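Local coordinates for protein putative pyridoxal phosphate-dependent transferase (Clostridium difficile, PDB 4DQ6) that binds pyridoxal-5'-phosphate and is probably a transferase with the fold of the class I and II aminotransferases, at residues A40-K45 / G324-W329; L105-L110 / S129-N134; I210-K215 / Y298-I303. All coordinates share one frame; numbering follows the deposited sequence.

Interaction 1 of 3, residues A40-K45 / G324-W329; sequences ADMDFK and GTYLLW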
ATOM      1  N   ALA A  40       5.821   4.291 -17.719  1.00 15.26           N
ATOM      2  CA  ALA A  40       4.809   5.353 -17.772  1.00 14.87           C
ATOM      3  C   ALA A  40       4.712   6.147 -16.466  1.00 15.07           C
ATOM      4  O   ALA A  40       3.741   6.046 -15.711  1.00 15.41           O
ATOM      5  CB  ALA A  40       3.434   4.714 -18.147  1.00 14.61           C
ATOM      6  N   ASP A  41       5.722   6.986 -16.246  1.00 14.98           N
ATOM      7  CA  ASP A  41       5.574   8.176 -15.404  1.00 15.40           C
ATOM      8  C   ASP A  41       6.217   9.289 -16.194  1.00 15.14           C
ATOM      9  O   ASP A  41       6.838   9.061 -17.213  1.00 17.14           O
ATOM     10  CB  ASP A  41       6.070   8.014 -13.947  1.00 16.45           C
ATOM     11  CG  ASP A  41       7.559   7.911 -13.795  1.00 17.19           C
ATOM     12  OD1 ASP A  41       8.325   8.269 -14.721  1.00 17.54           O
ATOM     13  OD2 ASP A  41       8.012   7.493 -12.691  1.00 16.94           O
ATOM     14  N   MET A  42       6.056  10.513 -15.728  1.00 14.35           N
ATOM     15  CA  MET A  42       6.457  11.635 -16.534  1.00 14.94           C
ATOM     16  C   MET A  42       7.736  12.250 -16.024  1.00 15.82           C
ATOM     17  O   MET A  42       7.996  12.256 -14.803  1.00 17.44           O
ATOM     18  CB  MET A  42       5.374  12.725 -16.492  1.00 14.61           C
ATOM     19  CG  MET A  42       3.915  12.302 -16.687  1.00 14.81           C
ATOM     20  SD  MET A  42       2.955  13.893 -16.633  1.00 14.68           S
ATOM     21  CE  MET A  42       1.287  13.183 -16.719  1.00 15.27           C
ATOM     22  N   ASP A  43       8.517  12.854 -16.907  1.00 16.27           N
ATOM     23  CA  ASP A  43       9.678  13.661 -16.475  1.00 17.83           C
ATOM     24  C   ASP A  43       9.300  15.130 -16.379  1.00 18.94           C
ATOM     25  O   ASP A  43      10.005  16.069 -16.888  1.00 22.01           O
ATOM     26  CB  ASP A  43      10.840  13.482 -17.418  1.00 18.88           C
ATOM     27  CG  ASP A  43      11.469  12.107 -17.300  0.50 19.91           C
ATOM     28  OD1 ASP A  43      12.133  11.834 -16.276  0.50 20.91           O
ATOM     29  OD2 ASP A  43      11.317  11.296 -18.231  0.50 19.38           O
ATOM     30  N   PHE A  44       8.199  15.325 -15.692  1.00 17.77           N
ATOM     31  CA  PHE A  44       7.699  16.632 -15.363  1.00 18.18           C
ATOM     32  C   PHE A  44       7.444  16.764 -13.863  1.00 17.75           C
ATOM     33  O   PHE A  44       7.102  15.854 -13.211  1.00 18.10           O
ATOM     34  CB  PHE A  44       6.392  16.923 -16.044  1.00 17.03           C
ATOM     35  CG  PHE A  44       6.456  16.982 -17.523  1.00 17.11           C
ATOM     36  CD1 PHE A  44       7.433  17.685 -18.212  1.00 17.37           C
ATOM     37  CD2 PHE A  44       5.471  16.367 -18.231  1.00 15.44           C
ATOM     38  CE1 PHE A  44       7.442  17.676 -19.608  1.00 17.11           C
ATOM     39  CE2 PHE A  44       5.425  16.386 -19.610  1.00 16.46           C
ATOM     40  CZ  PHE A  44       6.454  17.030 -20.304  1.00 16.74           C
ATOM     41  N   LYS A  45       7.622  17.950 -13.312  1.00 18.83           N
ATOM     42  CA  LYS A  45       7.213  18.240 -11.945  1.00 20.15           C
ATOM     43  C   LYS A  45       5.732  18.090 -11.757  1.00 19.80           C
ATOM     44  O   LYS A  45       4.958  18.309 -12.692  1.00 20.37           O
ATOM     45  CB  LYS A  45       7.606  19.661 -11.571  1.00 23.39           C
ATOM     46  CG  LYS A  45       9.100  19.815 -11.418  1.00 24.35           C
ATOM     47  CD  LYS A  45       9.430  21.202 -10.972  1.00 28.53           C
ATOM     48  CE  LYS A  45      10.922  21.300 -10.795  1.00 31.49           C
ATOM     49  NZ  LYS A  45      11.191  22.731 -10.547  1.00 34.48           N
ATOM     50  N   GLY A 324      -5.472   8.881 -27.029  1.00 13.24           N
ATOM     51  CA  GLY A 324      -5.239   9.109 -25.616  1.00 13.51           C
ATOM     52  C   GLY A 324      -4.019   8.390 -25.146  1.00 13.11           C
ATOM     53  O   GLY A 324      -3.385   7.656 -25.931  1.00 11.97           O
ATOM     54  N   THR A 325      -3.693   8.600 -23.850  1.00 12.80           N
ATOM     55  CA  THR A 325      -2.423   8.261 -23.238  1.00 12.89           C
ATOM     56  C   THR A 325      -1.311   9.206 -23.757  1.00 12.69           C
ATOM     57  O   THR A 325      -1.495   9.924 -24.744  1.00 13.05           O
ATOM     58  CB  THR A 325      -1.971   6.788 -23.459  1.00 13.04           C
ATOM     59  OG1 THR A 325      -1.311   6.582 -24.705  1.00 13.86           O
ATOM     60  CG2 THR A 325      -3.133   5.817 -23.245  1.00 14.09           C
ATOM     61  N   TYR A 326      -0.178   9.142 -23.072  1.00 12.00           N
ATOM     62  CA  TYR A 326       1.025   9.818 -23.550  1.00 12.01           C
ATOM     63  C   TYR A 326       2.058   8.930 -24.154  1.00 12.92           C
ATOM     64  O   TYR A 326       3.268   9.239 -24.230  1.00 13.71           O
ATOM     65  CB  TYR A 326       1.622  10.673 -22.440  1.00 12.42           C
ATOM     66  CG  TYR A 326       1.890  10.024 -21.092  1.00 11.92           C
ATOM     67  CD1 TYR A 326       2.918   9.123 -20.933  1.00 12.53           C
ATOM     68  CD2 TYR A 326       1.164  10.390 -19.963  1.00 12.37           C
ATOM     69  CE1 TYR A 326       3.209   8.601 -19.683  1.00 13.23           C
ATOM     70  CE2 TYR A 326       1.450   9.860 -18.709  1.00 12.50           C
ATOM     71  CZ  TYR A 326       2.521   8.995 -18.583  1.00 12.68           C
ATOM     72  OH  TYR A 326       2.915   8.508 -17.379  1.00 13.82           O
ATOM     73  N   LEU A 327       1.600   7.787 -24.649  1.00 13.02           N
ATOM     74  CA  LEU A 327       2.427   6.686 -25.075  1.00 13.60           C
ATOM     75  C   LEU A 327       2.275   6.528 -26.582  1.00 13.68           C
ATOM     76  O   LEU A 327       1.136   6.468 -27.070  1.00 15.87           O
ATOM     77  CB  LEU A 327       2.016   5.393 -24.328  1.00 15.38           C
ATOM     78  CG  LEU A 327       2.119   5.512 -22.791  1.00 15.95           C
ATOM     79  CD1 LEU A 327       1.380   4.314 -22.124  1.00 15.40           C
ATOM     80  CD2 LEU A 327       3.536   5.639 -22.253  1.00 15.87           C
ATOM     81  N   LEU A 328       3.382   6.426 -27.283  1.00 13.19           N
ATOM     82  CA  LEU A 328       3.412   6.344 -28.728  1.00 13.95           C
ATOM     83  C   LEU A 328       3.776   4.907 -29.131  1.00 14.92           C
ATOM     84  O   LEU A 328       4.692   4.306 -28.564  1.00 15.95           O
ATOM     85  CB  LEU A 328       4.500   7.303 -29.283  1.00 14.88           C
ATOM     86  CG  LEU A 328       4.390   7.656 -30.768  1.00 16.41           C
ATOM     87  CD1 LEU A 328       3.162   8.510 -31.095  1.00 16.22           C
ATOM     88  CD2 LEU A 328       5.689   8.408 -31.174  1.00 15.93           C
ATOM     89  N   TRP A 329       3.038   4.341 -30.083  1.00 14.14           N
ATOM     90  CA  TRP A 329       3.156   2.960 -30.494  1.00 14.29           C
ATOM     91  C   TRP A 329       3.683   2.926 -31.890  1.00 15.15           C
ATOM     92  O   TRP A 329       2.967   3.296 -32.842  1.00 17.05           O
ATOM     93  CB  TRP A 329       1.786   2.341 -30.390  1.00 13.16           C
ATOM     94  CG  TRP A 329       1.616   0.839 -30.649  1.00 12.68           C
ATOM     95  CD1 TRP A 329       0.748   0.190 -31.574  1.00 14.00           C
ATOM     96  CD2 TRP A 329       2.199  -0.246 -29.883  1.00 13.18           C
ATOM     97  NE1 TRP A 329       0.846  -1.087 -31.406  1.00 14.87           N
ATOM     98  CE2 TRP A 329       1.673  -1.447 -30.428  1.00 14.04           C
ATOM     99  CE3 TRP A 329       3.146  -0.331 -28.868  1.00 13.61           C
ATOM    100  CZ2 TRP A 329       2.046  -2.700 -29.945  1.00 14.92           C
ATOM    101  CZ3 TRP A 329       3.490  -1.553 -28.346  1.00 14.61           C
ATOM    102  CH2 TRP A 329       2.966  -2.745 -28.914  1.00 14.47           C
TER
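Y326 drives its phenol straight at the bend of the A40–M42 backbone, its OH 3.3 Å from CA of D41; A40 comes to the CE1 edge of the ring, and M42 approaches CE2 obliquely. With CG held between the backbone N and the carbonyl carbon (chi1 52°), the rotamer turns the ring toward that backbone. A tyrosine suits the place because a long, flat group can span the distance between the two segments and still offer carbon along its flanks. CE1 meets CB of A40 at 4.2 Å. On the M42 flank, CE of the methionine is 3.9 Å from CE2 of Y326. The chain of M42, extended beyond CG, brings both CG and CE to that ring carbon, with SD standing farther off, 5.5 Å from the ring centroid and 38° off the normal, an oblique Met-aromatic contact. L327 adds its CD2 at 4.2 Å from CB of A40, whose side chain is about 5 Å from the bound pyridoxal-5'-phosphate. The bend that presents Y326 is an ST turn, in which OG1 of T325 accepts from N of L327 at 3.2 Å. D41 turns from the tyrosine to a salt bridge with R14 and a hydrogen bond to Y65 of the second subunit. Around this contact, helix 289-313 covers M42 and Y326 with F295, and strand 367-371 packs against Y326 and L327 through N371.

Interaction 2 of 3, residues L105-L110 / S129-N134; sequences LLINEL and SVVKNN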
ATOM      1  N   LEU A 105      -7.611  -8.620  -6.538  1.00 14.28           N
ATOM      2  CA  LEU A 105      -8.562  -9.025  -5.496  1.00 15.26           C
ATOM      3  C   LEU A 105      -9.929  -9.336  -6.161  1.00 16.10           C
ATOM      4  O   LEU A 105     -10.593 -10.302  -5.771  1.00 17.03           O
ATOM      5  CB  LEU A 105      -8.700  -8.008  -4.382  1.00 16.04           C
ATOM      6  CG  LEU A 105      -7.481  -7.852  -3.521  1.00 15.88           C
ATOM      7  CD1 LEU A 105      -7.829  -6.824  -2.442  1.00 15.88           C
ATOM      8  CD2 LEU A 105      -6.859  -9.032  -2.871  1.00 18.79           C
ATOM      9  N   LEU A 106     -10.372  -8.485  -7.098  1.00 16.24           N
ATOM     10  CA  LEU A 106     -11.635  -8.717  -7.818  1.00 17.11           C
ATOM     11  C   LEU A 106     -11.638 -10.086  -8.474  1.00 16.86           C
ATOM     12  O   LEU A 106     -12.646 -10.816  -8.435  1.00 17.37           O
ATOM     13  CB  LEU A 106     -11.907  -7.622  -8.825  1.00 16.89           C
ATOM     14  CG  LEU A 106     -12.286  -6.230  -8.250  1.00 17.84           C
ATOM     15  CD1 LEU A 106     -12.227  -5.152  -9.325  1.00 18.41           C
ATOM     16  CD2 LEU A 106     -13.680  -6.356  -7.616  1.00 18.00           C
ATOM     17  N   ILE A 107     -10.538 -10.452  -9.100  1.00 16.31           N
ATOM     18  CA  ILE A 107     -10.436 -11.758  -9.786  1.00 17.26           C
ATOM     19  C   ILE A 107     -10.570 -12.867  -8.776  1.00 17.43           C
ATOM     20  O   ILE A 107     -11.333 -13.883  -9.003  1.00 16.79           O
ATOM     21  CB  ILE A 107      -9.088 -11.880 -10.542  1.00 17.42           C
ATOM     22  CG1 ILE A 107      -9.127 -11.043 -11.813  1.00 17.27           C
ATOM     23  CG2 ILE A 107      -8.800 -13.350 -10.843  1.00 18.15           C
ATOM     24  CD1 ILE A 107      -7.783 -10.872 -12.496  1.00 17.25           C
ATOM     25  N   ASN A 108      -9.845 -12.826  -7.687  1.00 18.33           N
ATOM     26  CA  ASN A 108      -9.977 -13.831  -6.658  1.00 18.74           C
ATOM     27  C   ASN A 108     -11.395 -13.968  -6.105  1.00 19.45           C
ATOM     28  O   ASN A 108     -11.862 -15.132  -5.862  1.00 19.82           O
ATOM     29  CB  ASN A 108      -9.020 -13.560  -5.503  1.00 20.23           C
ATOM     30  CG  ASN A 108      -8.940 -14.729  -4.554  1.00 20.13           C
ATOM     31  OD1 ASN A 108      -8.468 -15.847  -4.914  1.00 22.33           O
ATOM     32  ND2 ASN A 108      -9.471 -14.531  -3.358  1.00 19.66           N
ATOM     33  N   GLU A 109     -12.105 -12.861  -5.921  1.00 20.06           N
ATOM     34  CA  GLU A 109     -13.431 -12.862  -5.269  1.00 22.11           C
ATOM     35  C   GLU A 109     -14.594 -13.153  -6.225  1.00 23.51           C
ATOM     36  O   GLU A 109     -15.602 -13.728  -5.792  1.00 23.71           O
ATOM     37  CB  GLU A 109     -13.692 -11.553  -4.523  1.00 23.39           C
ATOM     38  CG  GLU A 109     -12.695 -11.183  -3.434  1.00 23.57           C
ATOM     39  CD  GLU A 109     -12.499 -12.298  -2.402  1.00 26.09           C
ATOM     40  OE1 GLU A 109     -13.500 -12.942  -1.942  1.00 26.00           O
ATOM     41  OE2 GLU A 109     -11.324 -12.601  -2.059  1.00 25.41           O
ATOM     42  N   LEU A 110     -14.448 -12.776  -7.495  1.00 21.88           N
ATOM     43  CA  LEU A 110     -15.526 -12.902  -8.493  1.00 22.65           C
ATOM     44  C   LEU A 110     -15.487 -14.170  -9.289  1.00 23.84           C
ATOM     45  O   LEU A 110     -16.461 -14.481 -10.007  1.00 25.57           O
ATOM     46  CB  LEU A 110     -15.483 -11.707  -9.476  1.00 22.10           C
ATOM     47  CG  LEU A 110     -15.877 -10.360  -8.905  1.00 21.81           C
ATOM     48  CD1 LEU A 110     -15.537  -9.186  -9.831  1.00 21.27           C
ATOM     49  CD2 LEU A 110     -17.345 -10.353  -8.496  1.00 22.80           C
ATOM     50  N   SER A 129      -0.537 -11.158 -16.713  1.00 19.17           N
ATOM     51  CA  SER A 129       0.016 -11.801 -15.556  1.00 19.92           C
ATOM     52  C   SER A 129      -0.936 -11.855 -14.385  1.00 19.08           C
ATOM     53  O   SER A 129      -0.873 -12.798 -13.589  1.00 19.94           O
ATOM     54  CB  SER A 129       1.346 -11.192 -15.155  1.00 21.09           C
ATOM     55  OG  SER A 129       1.244  -9.844 -14.983  1.00 23.24           O
ATOM     56  N   VAL A 130      -1.801 -10.851 -14.207  1.00 17.36           N
ATOM     57  CA  VAL A 130      -2.682 -10.866 -13.043  1.00 17.72           C
ATOM     58  C   VAL A 130      -3.669 -12.030 -13.123  1.00 17.80           C
ATOM     59  O   VAL A 130      -4.001 -12.631 -12.107  1.00 18.50           O
ATOM     60  CB  VAL A 130      -3.405  -9.510 -12.803  1.00 17.61           C
ATOM     61  CG1 VAL A 130      -4.567  -9.309 -13.783  1.00 16.78           C
ATOM     62  CG2 VAL A 130      -3.864  -9.425 -11.325  1.00 18.45           C
ATOM     63  N   VAL A 131      -4.041 -12.431 -14.332  1.00 17.58           N
ATOM     64  CA  VAL A 131      -4.951 -13.553 -14.483  1.00 18.10           C
ATOM     65  C   VAL A 131      -4.234 -14.877 -14.152  1.00 18.43           C
ATOM     66  O   VAL A 131      -4.731 -15.713 -13.356  1.00 18.87           O
ATOM     67  CB  VAL A 131      -5.581 -13.554 -15.896  1.00 17.02           C
ATOM     68  CG1 VAL A 131      -6.320 -14.874 -16.168  1.00 17.84           C
ATOM     69  CG2 VAL A 131      -6.489 -12.310 -16.067  1.00 16.94           C
ATOM     70  N   LYS A 132      -3.038 -15.005 -14.708  1.00 18.60           N
ATOM     71  CA  LYS A 132      -2.198 -16.185 -14.531  1.00 20.03           C
ATOM     72  C   LYS A 132      -1.712 -16.361 -13.091  1.00 19.58           C
ATOM     73  O   LYS A 132      -1.680 -17.501 -12.547  1.00 20.75           O
ATOM     74  CB  LYS A 132      -1.025 -16.159 -15.485  1.00 21.19           C
ATOM     75  CG  LYS A 132      -1.493 -16.302 -16.928  1.00 23.32           C
ATOM     76  CD  LYS A 132      -0.353 -16.261 -17.921  1.00 25.09           C
ATOM     77  CE  LYS A 132      -0.858 -16.670 -19.315  1.00 25.75           C
ATOM     78  NZ  LYS A 132       0.118 -16.182 -20.328  1.00 29.26           N
ATOM     79  N   ASN A 133      -1.320 -15.253 -12.460  1.00 18.45           N
ATOM     80  CA  ASN A 133      -0.780 -15.316 -11.117  1.00 18.68           C
ATOM     81  C   ASN A 133      -1.877 -15.575 -10.074  1.00 19.02           C
ATOM     82  O   ASN A 133      -1.585 -15.947  -8.926  1.00 19.50           O
ATOM     83  CB  ASN A 133      -0.099 -14.010 -10.764  1.00 18.65           C
ATOM     84  CG  ASN A 133       1.206 -13.778 -11.501  1.00 18.67           C
ATOM     85  OD1 ASN A 133       1.837 -14.697 -11.988  1.00 22.30           O
ATOM     86  ND2 ASN A 133       1.634 -12.500 -11.517  1.00 20.31           N
ATOM     87  N   ASN A 134      -3.129 -15.419 -10.487  1.00 19.03           N
ATOM     88  CA  ASN A 134      -4.285 -15.891  -9.718  1.00 19.07           C
ATOM     89  C   ASN A 134      -4.842 -17.259 -10.114  1.00 20.77           C
ATOM     90  O   ASN A 134      -5.900 -17.582  -9.631  1.00 21.88           O
ATOM     91  CB  ASN A 134      -5.425 -14.877  -9.792  1.00 18.31           C
ATOM     92  CG  ASN A 134      -5.233 -13.733  -8.856  1.00 18.49           C
ATOM     93  OD1 ASN A 134      -5.443 -13.885  -7.658  1.00 18.17           O
ATOM     94  ND2 ASN A 134      -4.856 -12.591  -9.393  1.00 18.30           N
TER
HETATM   95  O   HOH W   1      -5.928 -16.202  -6.213  1.00 23.36           O
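ND2 of N134 is gripped twice, by O of V130 within its own segment and by OG of S104 on the facing helix 99-110. The first bond is 2.8 Å from ND2 of N134 to O of V130 and nearly straight (165°); O of V130 lies close to the plane of the amide, though the donor is tilted from the carbonyl plane. CG of N134 stands beside the backbone N (chi1 -80°), which folds the amide back over the preceding turn to reach that carbonyl. Asparagine suits this spot: its NH2 is spent on two partners, while its CB rests on CG2 of I107 at 3.9 Å. I107 does most of the apolar work, using two branches. CG2 covers N134, and CD1, at the far end of the other branch, touches CG1 of V130 at 3.8 Å and CG2 of V131 at 4.1 Å. Both helices pack on strand 116-119 of the seven-stranded sheet, where I117 meets I107 and V131, and R267 of the second subunit packs on V130 and N134. A water lies 2.9 Å from OD1 of N108 and 2.8 Å from OD1 of N134, although other acceptors compete for its protons. ND2 of N108 turns instead to OE2 of E109. The chemistry implies that branched aliphatic groups hold the two helices together on the inside, while, where N108 is partly exposed, a single water can bridge the two carboxamide oxygens.

Interaction 3 of 3, residues I210-K215 / Y298-I303; sequences ILKKHK and YLESNI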
ATOM      1  N   ILE A 210      -6.444  12.537 -22.693  1.00 13.09           N
ATOM      2  CA  ILE A 210      -7.210  12.495 -23.925  1.00 13.00           C
ATOM      3  C   ILE A 210      -6.888  13.644 -24.824  1.00 13.81           C
ATOM      4  O   ILE A 210      -6.815  14.780 -24.350  1.00 14.27           O
ATOM      5  CB  ILE A 210      -8.730  12.511 -23.607  1.00 13.37           C
ATOM      6  CG1 ILE A 210      -9.128  11.477 -22.537  1.00 13.75           C
ATOM      7  CG2 ILE A 210      -9.556  12.342 -24.872  1.00 14.06           C
ATOM      8  CD1 ILE A 210      -8.962  10.000 -22.954  1.00 13.03           C
ATOM      9  N   LEU A 211      -6.618  13.378 -26.086  1.00 14.77           N
ATOM     10  CA  LEU A 211      -6.191  14.413 -27.024  1.00 16.21           C
ATOM     11  C   LEU A 211      -7.384  15.080 -27.684  1.00 17.25           C
ATOM     12  O   LEU A 211      -8.565  14.624 -27.527  1.00 18.19           O
ATOM     13  CB  LEU A 211      -5.225  13.796 -28.055  1.00 17.10           C
ATOM     14  CG  LEU A 211      -3.918  13.221 -27.533  1.00 19.07           C
ATOM     15  CD1 LEU A 211      -2.910  12.984 -28.638  1.00 18.72           C
ATOM     16  CD2 LEU A 211      -3.372  14.174 -26.491  1.00 20.29           C
ATOM     17  N   LYS A 212      -7.110  16.181 -28.384  1.00 18.61           N
ATOM     18  CA  LYS A 212      -8.165  16.932 -29.040  1.00 19.84           C
ATOM     19  C   LYS A 212      -9.006  16.087 -29.988  1.00 19.86           C
ATOM     20  O   LYS A 212      -8.503  15.171 -30.626  1.00 18.45           O
ATOM     21  CB  LYS A 212      -7.549  18.139 -29.819  1.00 20.97           C
ATOM     22  CG  LYS A 212      -7.021  19.199 -28.887  1.00 24.08           C
ATOM     23  CD  LYS A 212      -6.164  20.240 -29.618  1.00 28.33           C
ATOM     24  CE  LYS A 212      -5.555  21.305 -28.679  1.00 33.26           C
ATOM     25  NZ  LYS A 212      -4.062  21.188 -28.458  1.00 33.78           N
ATOM     26  N   LYS A 213     -10.308  16.390 -30.034  1.00 21.38           N
ATOM     27  CA  LYS A 213     -11.296  15.733 -30.886  1.00 22.41           C
ATOM     28  C   LYS A 213     -11.628  14.324 -30.417  1.00 21.26           C
ATOM     29  O   LYS A 213     -12.240  13.526 -31.163  1.00 23.98           O
ATOM     30  CB  LYS A 213     -10.881  15.763 -32.365  1.00 25.20           C
ATOM     31  CG  LYS A 213     -10.686  17.170 -32.897  1.00 29.11           C
ATOM     32  CD  LYS A 213     -11.068  17.304 -34.378  1.00 32.29           C
ATOM     33  CE  LYS A 213     -10.243  16.412 -35.308  1.00 32.48           C
ATOM     34  NZ  LYS A 213     -10.487  16.689 -36.772  1.00 30.79           N
ATOM     35  N   HIS A 214     -11.225  13.982 -29.199  1.00 18.33           N
ATOM     36  CA  HIS A 214     -11.633  12.704 -28.573  1.00 18.57           C
ATOM     37  C   HIS A 214     -12.165  12.941 -27.199  1.00 16.85           C
ATOM     38  O   HIS A 214     -11.941  13.991 -26.604  1.00 16.00           O
ATOM     39  CB  HIS A 214     -10.458  11.719 -28.538  1.00 18.19           C
ATOM     40  CG  HIS A 214      -9.953  11.437 -29.894  1.00 20.87           C
ATOM     41  ND1 HIS A 214     -10.577  10.591 -30.726  1.00 22.14           N
ATOM     42  CD2 HIS A 214      -8.933  12.050 -30.622  1.00 21.89           C
ATOM     43  CE1 HIS A 214      -9.981  10.673 -31.957  1.00 22.66           C
ATOM     44  NE2 HIS A 214      -8.946  11.507 -31.873  1.00 23.18           N
ATOM     45  N   LYS A 215     -12.965  12.008 -26.705  1.00 16.30           N
ATOM     46  CA  LYS A 215     -13.631  12.144 -25.421  1.00 17.68           C
ATOM     47  C   LYS A 215     -13.692  10.812 -24.720  1.00 17.05           C
ATOM     48  O   LYS A 215     -14.146   9.824 -25.300  1.00 18.23           O
ATOM     49  CB  LYS A 215     -15.056  12.732 -25.562  1.00 21.10           C
ATOM     50  CG  LYS A 215     -15.468  13.320 -24.224  1.00 24.55           C
ATOM     51  CD  LYS A 215     -16.831  14.018 -24.207  1.00 28.63           C
ATOM     52  CE  LYS A 215     -17.406  14.113 -22.775  1.00 28.65           C
ATOM     53  NZ  LYS A 215     -16.588  14.727 -21.659  1.00 25.51           N
ATOM     54  N   TYR A 298       0.818  20.599 -24.210  1.00 15.45           N
ATOM     55  CA  TYR A 298       2.213  20.256 -24.357  1.00 15.80           C
ATOM     56  C   TYR A 298       2.407  18.845 -24.944  1.00 15.34           C
ATOM     57  O   TYR A 298       3.205  18.662 -25.802  1.00 15.54           O
ATOM     58  CB  TYR A 298       2.947  20.456 -23.033  1.00 15.44           C
ATOM     59  CG  TYR A 298       4.461  20.500 -23.179  1.00 16.59           C
ATOM     60  CD1 TYR A 298       5.068  21.671 -23.476  1.00 16.93           C
ATOM     61  CD2 TYR A 298       5.253  19.347 -23.164  1.00 15.64           C
ATOM     62  CE1 TYR A 298       6.441  21.788 -23.612  1.00 18.15           C
ATOM     63  CE2 TYR A 298       6.663  19.426 -23.289  1.00 16.48           C
ATOM     64  CZ  TYR A 298       7.247  20.670 -23.539  1.00 16.97           C
ATOM     65  OH  TYR A 298       8.637  20.707 -23.688  1.00 17.51           O
ATOM     66  N   LEU A 299       1.626  17.871 -24.453  1.00 14.02           N
ATOM     67  CA  LEU A 299       1.726  16.524 -24.913  1.00 14.15           C
ATOM     68  C   LEU A 299       1.351  16.429 -26.359  1.00 14.17           C
ATOM     69  O   LEU A 299       2.040  15.766 -27.115  1.00 14.28           O
ATOM     70  CB  LEU A 299       0.766  15.679 -24.095  1.00 13.00           C
ATOM     71  CG  LEU A 299       0.626  14.260 -24.570  1.00 12.77           C
ATOM     72  CD1 LEU A 299       1.982  13.627 -24.411  1.00 13.69           C
ATOM     73  CD2 LEU A 299      -0.449  13.608 -23.705  1.00 13.49           C
ATOM     74  N   GLU A 300       0.249  17.061 -26.744  1.00 14.94           N
ATOM     75  CA  GLU A 300      -0.169  16.949 -28.122  1.00 15.38           C
ATOM     76  C   GLU A 300       0.848  17.561 -29.068  1.00 15.50           C
ATOM     77  O   GLU A 300       1.118  17.039 -30.162  1.00 16.01           O
ATOM     78  CB  GLU A 300      -1.558  17.519 -28.343  1.00 17.26           C
ATOM     79  CG  GLU A 300      -2.099  17.139 -29.732  1.00 18.80           C
ATOM     80  CD  GLU A 300      -3.625  16.939 -29.816  1.00 18.39           C
ATOM     81  OE1 GLU A 300      -4.340  17.119 -28.796  1.00 19.35           O
ATOM     82  OE2 GLU A 300      -4.094  16.587 -30.952  1.00 20.20           O
ATOM     83  N   SER A 301       1.474  18.640 -28.643  1.00 15.37           N
ATOM     84  CA  SER A 301       2.557  19.185 -29.446  1.00 16.97           C
ATOM     85  C   SER A 301       3.748  18.243 -29.568  1.00 15.41           C
ATOM     86  O   SER A 301       4.288  18.014 -30.650  1.00 16.17           O
ATOM     87  CB  SER A 301       2.960  20.499 -28.826  1.00 18.51           C
ATOM     88  OG  SER A 301       3.937  21.164 -29.623  1.00 21.21           O
ATOM     89  N   ASN A 302       4.169  17.640 -28.455  1.00 16.04           N
ATOM     90  CA  ASN A 302       5.202  16.563 -28.485  1.00 15.58           C
ATOM     91  C   ASN A 302       4.837  15.454 -29.476  1.00 14.86           C
ATOM     92  O   ASN A 302       5.686  14.972 -30.178  1.00 15.07           O
ATOM     93  CB  ASN A 302       5.457  15.928 -27.109  1.00 15.54           C
ATOM     94  CG  ASN A 302       6.564  16.628 -26.294  1.00 15.51           C
ATOM     95  OD1 ASN A 302       7.092  17.740 -26.663  1.00 16.00           O
ATOM     96  ND2 ASN A 302       6.844  16.063 -25.114  1.00 15.30           N
ATOM     97  N   ILE A 303       3.569  15.000 -29.421  1.00 14.50           N
ATOM     98  CA  ILE A 303       3.109  13.906 -30.280  1.00 14.74           C
ATOM     99  C   ILE A 303       3.207  14.297 -31.754  1.00 14.91           C
ATOM    100  O   ILE A 303       3.781  13.575 -32.562  1.00 15.09           O
ATOM    101  CB  ILE A 303       1.705  13.489 -29.864  1.00 14.14           C
ATOM    102  CG1 ILE A 303       1.749  12.693 -28.576  1.00 14.60           C
ATOM    103  CG2 ILE A 303       1.076  12.693 -30.996  1.00 14.71           C
ATOM    104  CD1 ILE A 303       0.411  12.558 -27.862  1.00 14.47           C
TER
HETATM  105  O   HOH W   2      -5.937  14.828 -31.473  1.00 18.35           O
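The carboxylate of E300 lies between L211 and K212, which sit on opposite sides of it. CD1 of L211 stands over the group, 4.2 Å from its CD. Beyond CG, which approaches OE1 of E300 obliquely at 3.4 Å, the chain of K212 runs on toward the opposite face, its CD 3.7 Å from OE1 of E300. Along the oxygens, N of K212 gives OE1 of E300 a bond of 3.0 Å that is almost straight (174°) and uses the syn lone pair. The second oxygen, OE2, accepts from a water at 2.6 Å that also donates to O of K212, and it forms a salt bridge with K321. Partners on both oxygens should fix the rotation of the carboxylate, and the neighbouring lysines would probably favour its charged form. E300 has CG anti to its N (chi1 -168°) and bends at chi2, which brings the acid up to the loop. That loop, which follows strand 199-203 and is laid on helix 289-313 in this member of the class I and II aminotransferase family, makes a type II beta turn from L211 to H214; K213 holds the positive phi (72°) of its third position. The glutamate thus binds the backbone NH of the turn's second residue. Leucine suits the first position because its two methyls reach the apolar side of the helix: CD1 meets CD1 of I303 tip to tip at a tight 3.4 Å, and CD2 crosses L299 at about a right angle, 4.1 Å from its CD2. On the exposed side K212 bends at its last torsion, and its NZ pairs with E297, one turn before E300.

Interaction 1 is the most central, its touching residues all buried and A40 close to pyridoxal-5'-phosphate; interactions 2 and 3 lie farther out, on opposite sides of the chain's centre, about 33 Å apart between centres. Helix 289-313, one partner of interaction 3, also covers interaction 1: L299, which packs on the turn, touches Y326 too, its CD1 3.6 Å from CB of Y326. Interaction 2 stands apart, joining helices 99-110 and 126-133. Chemistry follows place: an aromatic wedge against a loop in the interior, aliphatic helix packing with a water at its partly exposed side in interaction 2, and a backbone-binding, probably charged glutamate beside exposed lysine in 210-215/298-303. Interactions 1 and 2 both meet the second subunit, whereas interaction 3 does not.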